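Local coordinates for CRISPR-associated protein, Cse1 family (Acidimicrobium ferrooxidans, PDB 4H3T) that is probably the large subunit of a type I-E CRISPR Cascade complex, and so likely helps that surveillance complex recognise invading DNA, at residues A128-A133 with P279-C284; E166-G171 with T259-R264. The protein carries 1 engineered substitution. All coordinates share one frame; numbering follows the deposited sequence.

Interaction 1. Residues A128-A133 with P279-C284; sequences ANSLVA and PRVLIC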
loop_
_atom_site.group_PDB
_atom_site.type_symbol
_atom_site.label_atom_id
_atom_site.label_comp_id
_atom_site.label_asym_id
_atom_site.label_seq_id
_atom_site.Cartn_x
_atom_site.Cartn_y
_atom_site.Cartn_z
ATOM N N ALA A 128 -23.061 13.471 -2.572
ATOM C CA ALA A 128 -22.094 12.816 -1.732
ATOM C C ALA A 128 -21.455 11.547 -2.316
ATOM O O ALA A 128 -20.355 11.174 -1.896
ATOM C CB ALA A 128 -22.709 12.526 -0.410
ATOM N N ASN A 129 -22.033 10.964 -3.345
ATOM C CA ASN A 129 -21.421 9.818 -4.018
ATOM C C ASN A 129 -20.032 10.202 -4.615
ATOM O O ASN A 129 -19.172 9.341 -4.691
ATOM C CB ASN A 129 -22.388 9.307 -5.107
ATOM C CG ASN A 129 -21.888 8.068 -5.739
ATOM O OD1 ASN A 129 -21.536 8.067 -6.926
ATOM N ND2 ASN A 129 -21.858 6.994 -4.945
ATOM N N SER A 130 -19.780 11.497 -4.935
ATOM C CA SER A 130 -18.447 11.959 -5.417
ATOM C C SER A 130 -17.311 11.734 -4.352
ATOM O O SER A 130 -16.121 11.746 -4.695
ATOM C CB SER A 130 -18.517 13.437 -5.798
ATOM O OG SER A 130 -18.693 14.210 -4.626
ATOM N N LEU A 131 -17.662 11.578 -3.054
ATOM C CA LEU A 131 -16.661 11.313 -1.998
ATOM C C LEU A 131 -16.276 9.827 -1.979
ATOM O O LEU A 131 -15.250 9.448 -1.447
ATOM C CB LEU A 131 -17.326 11.729 -0.651
ATOM C CG LEU A 131 -16.551 12.009 0.565
ATOM C CD1 LEU A 131 -15.420 12.995 0.368
ATOM C CD2 LEU A 131 -17.498 12.453 1.640
ATOM N N VAL A 132 -17.063 8.976 -2.620
ATOM C CA VAL A 132 -16.783 7.531 -2.627
ATOM C C VAL A 132 -15.792 7.205 -3.718
ATOM O O VAL A 132 -16.014 7.618 -4.835
ATOM C CB VAL A 132 -18.085 6.741 -2.830
ATOM C CG1 VAL A 132 -17.824 5.234 -3.003
ATOM C CG2 VAL A 132 -19.087 7.027 -1.686
ATOM N N ALA A 133 -14.730 6.416 -3.425
ATOM C CA ALA A 133 -13.824 5.919 -4.454
ATOM C C ALA A 133 -14.400 4.598 -4.960
ATOM O O ALA A 133 -14.815 3.743 -4.133
ATOM C CB ALA A 133 -12.441 5.662 -3.882
ATOM N N PRO A 279 -26.186 13.919 1.934
ATOM C CA PRO A 279 -26.486 13.790 0.484
ATOM C C PRO A 279 -25.554 14.622 -0.425
ATOM O O PRO A 279 -25.523 14.411 -1.636
ATOM C CB PRO A 279 -27.915 14.310 0.385
ATOM C CG PRO A 279 -28.061 15.230 1.488
ATOM C CD PRO A 279 -27.127 14.839 2.594
ATOM N N ARG A 280 -24.867 15.646 0.119
ATOM C CA ARG A 280 -24.067 16.552 -0.692
ATOM C C ARG A 280 -22.725 16.846 -0.029
ATOM O O ARG A 280 -22.604 16.775 1.198
ATOM C CB ARG A 280 -24.837 17.879 -0.932
ATOM C CG ARG A 280 -26.144 17.755 -1.737
ATOM C CD ARG A 280 -26.816 19.146 -1.908
ATOM N NE ARG A 280 -26.993 19.816 -0.601
ATOM C CZ ARG A 280 -26.714 21.087 -0.292
ATOM N NH1 ARG A 280 -26.285 21.930 -1.224
ATOM N NH2 ARG A 280 -26.889 21.532 0.953
ATOM N N VAL A 281 -21.740 17.263 -0.859
ATOM C CA VAL A 281 -20.377 17.535 -0.422
ATOM C C VAL A 281 -19.733 18.581 -1.372
ATOM O O VAL A 281 -20.088 18.652 -2.557
ATOM C CB VAL A 281 -19.508 16.229 -0.355
ATOM C CG1 VAL A 281 -19.266 15.643 -1.750
ATOM C CG2 VAL A 281 -18.176 16.504 0.329
ATOM N N LEU A 282 -18.773 19.331 -0.849
ATOM C CA LEU A 282 -17.940 20.263 -1.619
ATOM C C LEU A 282 -16.489 19.809 -1.413
ATOM O O LEU A 282 -16.047 19.649 -0.272
ATOM C CB LEU A 282 -18.176 21.711 -1.182
ATOM C CG LEU A 282 -17.311 22.817 -1.851
ATOM C CD1 LEU A 282 -17.366 22.792 -3.366
ATOM C CD2 LEU A 282 -17.751 24.177 -1.395
ATOM N N ILE A 283 -15.762 19.548 -2.501
ATOM C CA ILE A 283 -14.380 19.017 -2.438
ATOM C C ILE A 283 -13.502 19.887 -3.296
ATOM O O ILE A 283 -13.702 19.929 -4.505
ATOM C CB ILE A 283 -14.293 17.552 -2.917
ATOM C CG1 ILE A 283 -15.276 16.662 -2.171
ATOM C CG2 ILE A 283 -12.898 16.999 -2.786
ATOM C CD1 ILE A 283 -15.342 15.250 -2.778
ATOM N N CYS A 284 -12.506 20.500 -2.674
ATOM C CA CYS A 284 -11.596 21.492 -3.255
ATOM C C CYS A 284 -10.180 21.135 -2.941
ATOM O O CYS A 284 -9.894 20.315 -2.061
ATOM C CB CYS A 284 -11.932 22.884 -2.732
ATOM S SG CYS A 284 -13.645 23.382 -3.000
#
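Ala128 N donates to Pro279 O at 2.8 Å from above the carbonyl plane, 55° out of it rather than on a lone pair, while Ala128 CB comes within 3.5 Å of Pro279 C at the carbon end of the same group. A residue as small as alanine suits this place, since its backbone lies close against the strand. One turn of 3-10 helix then lifts the chain over Val281 and Ile283, whose branched side chains fit an extended strand and project at the turn. Val281 CG1 lies 3.3 Å from Ser130 OG and also faces Ala128 CA. With chi1 at 69°, that hydroxyl sits between the backbone N and the carbonyl carbon, from where it reaches back to bond Thr127 O; serine can thus line an apolar patch with its polar atom satisfied. Leu131 crosses Ile283 at a slant, methyl against methyl, CD1 to CD1 at 3.9 Å, and its CD2 leans more loosely on Val281 CG2. Leu267 and Trp163 also touch Leu131, joining it to strand 263-272 and helix 157-170. This is a short edge strand, 126-127, paired antiparallel with strand 275-289 and continued by a 3-10 turn that packs on the sheet.

Interaction 2. Residues E166-G171 with T259-R264; sequences ERHAFG and TWQGRR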
loop_
_atom_site.group_PDB
_atom_site.type_symbol
_atom_site.label_atom_id
_atom_site.label_comp_id
_atom_site.label_asym_id
_atom_site.label_seq_id
_atom_site.Cartn_x
_atom_site.Cartn_y
_atom_site.Cartn_z
ATOM N N GLU A 166 -10.150 9.259 3.785
ATOM C CA GLU A 166 -9.510 8.735 2.597
ATOM C C GLU A 166 -9.268 9.807 1.558
ATOM O O GLU A 166 -8.217 9.777 0.905
ATOM C CB GLU A 166 -10.374 7.582 2.011
ATOM C CG GLU A 166 -9.750 6.785 0.851
ATOM C CD GLU A 166 -10.035 7.260 -0.563
ATOM O OE1 GLU A 166 -10.564 8.382 -0.708
ATOM O OE2 GLU A 166 -9.655 6.552 -1.530
ATOM N N ARG A 167 -10.221 10.739 1.353
ATOM C CA ARG A 167 -10.099 11.684 0.250
ATOM C C ARG A 167 -8.975 12.689 0.458
ATOM O O ARG A 167 -8.396 13.134 -0.513
ATOM C CB ARG A 167 -11.438 12.389 0.003
ATOM C CG ARG A 167 -11.457 13.197 -1.260
ATOM C CD ARG A 167 -11.029 12.451 -2.505
ATOM N NE ARG A 167 -11.671 13.052 -3.661
ATOM C CZ ARG A 167 -12.848 12.712 -4.145
ATOM N NH1 ARG A 167 -13.388 13.405 -5.150
ATOM N NH2 ARG A 167 -13.527 11.706 -3.610
ATOM N N HIS A 168 -8.687 13.077 1.688
ATOM C CA HIS A 168 -7.568 13.983 1.935
ATOM C C HIS A 168 -6.222 13.388 1.533
ATOM O O HIS A 168 -5.301 14.130 1.146
ATOM C CB HIS A 168 -7.477 14.342 3.398
ATOM C CG HIS A 168 -8.367 15.447 3.821
ATOM N ND1 HIS A 168 -8.107 16.737 3.462
ATOM C CD2 HIS A 168 -9.554 15.398 4.482
ATOM C CE1 HIS A 168 -9.071 17.461 4.020
ATOM N NE2 HIS A 168 -9.987 16.685 4.606
ATOM N N ALA A 169 -6.116 12.054 1.559
ATOM C CA ALA A 169 -4.878 11.302 1.283
ATOM C C ALA A 169 -4.794 10.747 -0.144
ATOM O O ALA A 169 -3.700 10.540 -0.624
ATOM C CB ALA A 169 -4.803 10.124 2.290
ATOM N N PHE A 170 -5.930 10.361 -0.764
ATOM C CA PHE A 170 -5.934 9.630 -2.026
ATOM C C PHE A 170 -6.673 10.364 -3.155
ATOM O O PHE A 170 -6.915 9.773 -4.163
ATOM C CB PHE A 170 -6.593 8.239 -1.825
ATOM C CG PHE A 170 -5.669 7.202 -1.246
ATOM C CD1 PHE A 170 -4.803 6.510 -2.059
ATOM C CD2 PHE A 170 -5.736 6.855 0.101
ATOM C CE1 PHE A 170 -3.970 5.500 -1.547
ATOM C CE2 PHE A 170 -4.914 5.815 0.614
ATOM C CZ PHE A 170 -4.042 5.153 -0.228
ATOM N N GLY A 171 -6.936 11.638 -3.029
ATOM C CA GLY A 171 -7.635 12.348 -4.087
ATOM C C GLY A 171 -6.842 12.492 -5.394
ATOM O O GLY A 171 -5.634 12.265 -5.461
ATOM N N THR A 259 -2.225 13.152 9.204
ATOM C CA THR A 259 -3.538 13.759 9.224
ATOM C C THR A 259 -3.612 14.926 8.247
ATOM O O THR A 259 -4.428 15.822 8.414
ATOM C CB THR A 259 -3.816 14.215 10.649
ATOM O OG1 THR A 259 -2.862 15.217 11.061
ATOM C CG2 THR A 259 -3.814 13.062 11.623
ATOM N N TRP A 260 -2.780 14.894 7.207
ATOM C CA TRP A 260 -2.612 16.016 6.299
ATOM C C TRP A 260 -3.905 16.431 5.635
ATOM O O TRP A 260 -4.584 15.596 5.040
ATOM C CB TRP A 260 -1.574 15.639 5.206
ATOM C CG TRP A 260 -1.021 16.802 4.467
ATOM C CD1 TRP A 260 -1.310 17.181 3.192
ATOM C CD2 TRP A 260 -0.018 17.699 4.940
ATOM N NE1 TRP A 260 -0.524 18.246 2.830
ATOM C CE2 TRP A 260 0.285 18.585 3.885
ATOM C CE3 TRP A 260 0.733 17.781 6.113
ATOM C CZ2 TRP A 260 1.322 19.513 3.968
ATOM C CZ3 TRP A 260 1.765 18.697 6.186
ATOM C CH2 TRP A 260 2.027 19.573 5.135
ATOM N N GLN A 261 -4.227 17.700 5.725
ATOM C CA GLN A 261 -5.365 18.276 5.026
ATOM C C GLN A 261 -4.947 18.578 3.608
ATOM O O GLN A 261 -4.800 19.746 3.195
ATOM C CB GLN A 261 -5.890 19.506 5.786
ATOM C CG GLN A 261 -6.229 19.205 7.243
ATOM C CD GLN A 261 -7.381 18.252 7.376
ATOM O OE1 GLN A 261 -8.531 18.625 7.233
ATOM N NE2 GLN A 261 -7.086 17.001 7.584
ATOM N N GLY A 262 -4.948 17.514 2.799
ATOM C CA GLY A 262 -4.615 17.594 1.380
ATOM C C GLY A 262 -5.724 18.156 0.521
ATOM O O GLY A 262 -5.497 18.500 -0.638
ATOM N N ARG A 263 -6.937 18.216 1.072
ATOM C CA ARG A 263 -8.109 18.790 0.421
ATOM C C ARG A 263 -8.783 19.801 1.383
ATOM O O ARG A 263 -8.303 20.035 2.499
ATOM C CB ARG A 263 -9.092 17.659 -0.010
ATOM C CG ARG A 263 -8.492 16.668 -1.066
ATOM C CD ARG A 263 -8.412 17.340 -2.373
ATOM N NE ARG A 263 -7.863 16.501 -3.457
ATOM C CZ ARG A 263 -6.580 16.401 -3.805
ATOM N NH1 ARG A 263 -5.639 17.008 -3.097
ATOM N NH2 ARG A 263 -6.232 15.685 -4.856
ATOM N N ARG A 264 -9.751 20.511 0.845
ATOM C CA ARG A 264 -10.664 21.386 1.543
ATOM C C ARG A 264 -12.059 20.835 1.244
ATOM O O ARG A 264 -12.530 20.845 0.084
ATOM C CB ARG A 264 -10.515 22.849 1.144
ATOM C CG ARG A 264 -9.178 23.449 1.546
ATOM C CD ARG A 264 -8.896 23.431 3.049
ATOM N NE ARG A 264 -7.630 24.105 3.319
ATOM C CZ ARG A 264 -6.443 23.543 3.398
ATOM N NH1 ARG A 264 -6.323 22.227 3.379
ATOM N NH2 ARG A 264 -5.360 24.293 3.607
#
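His168 lies against the backbone of Trp260 to Arg263, its CB 3.6 Å from Trp260 O and CG a little farther. With CG anti to the carbonyl carbon and beside the backbone N (chi1 -83°), the ring is turned so that His168 ND1 accepts from Arg263 N at 3.0 Å, 26° out of the ring plane; CE1 meets Arg263 O at 3.1 Å, edge on. At the tip, NE2 bonds Phe112 O, consistent with a neutral ring protonated there; histidine suits a place needing both acceptor and donor. The Gln261 amide covers one face, Gln261 NE2 lying 4.0 Å above the ring plane, over its centre, with planes 33° apart; a bond to Thr259 O steadies it. An alanine in place of His168 would probably leave the Arg263 N-H without its acceptor and open a gap beneath the Gln261 amide. Gly262 CA is 3.5 Å from His168 O in a CA-H...O contact, where a CB would collide. Arg263 CG packs 3.6 Å from Arg167 O; both arginines salt-bridge Asp175. An inverse gamma turn centred on Gln261, closed by a weak bond, sets the backbone against His168 near the C-terminal end of helix 157-170, just before strand 263-272.

From the N terminus, the chain makes the short strand 126-127 and its 3-10 turn, then helix 157-170. At 259-264 it returns to the end of that helix, and interaction 2 closes a loop of nearly ninety residues. Strand 263-272 follows and pairs antiparallel with strand 275-289, where interaction 1 closes the longer, enclosing loop; the two closures are concentric and do not cross. Their centres lie 13 Å apart and they meet directly: Cys284 N probably bonds Arg264 O between the adjacent strands, and Arg167 NH2 probably bonds Ser130 O between helix and turn. Interaction 1 joins the 3-10 turn to strand 275-289; interaction 2 joins the helix end to the start of strand 263-272.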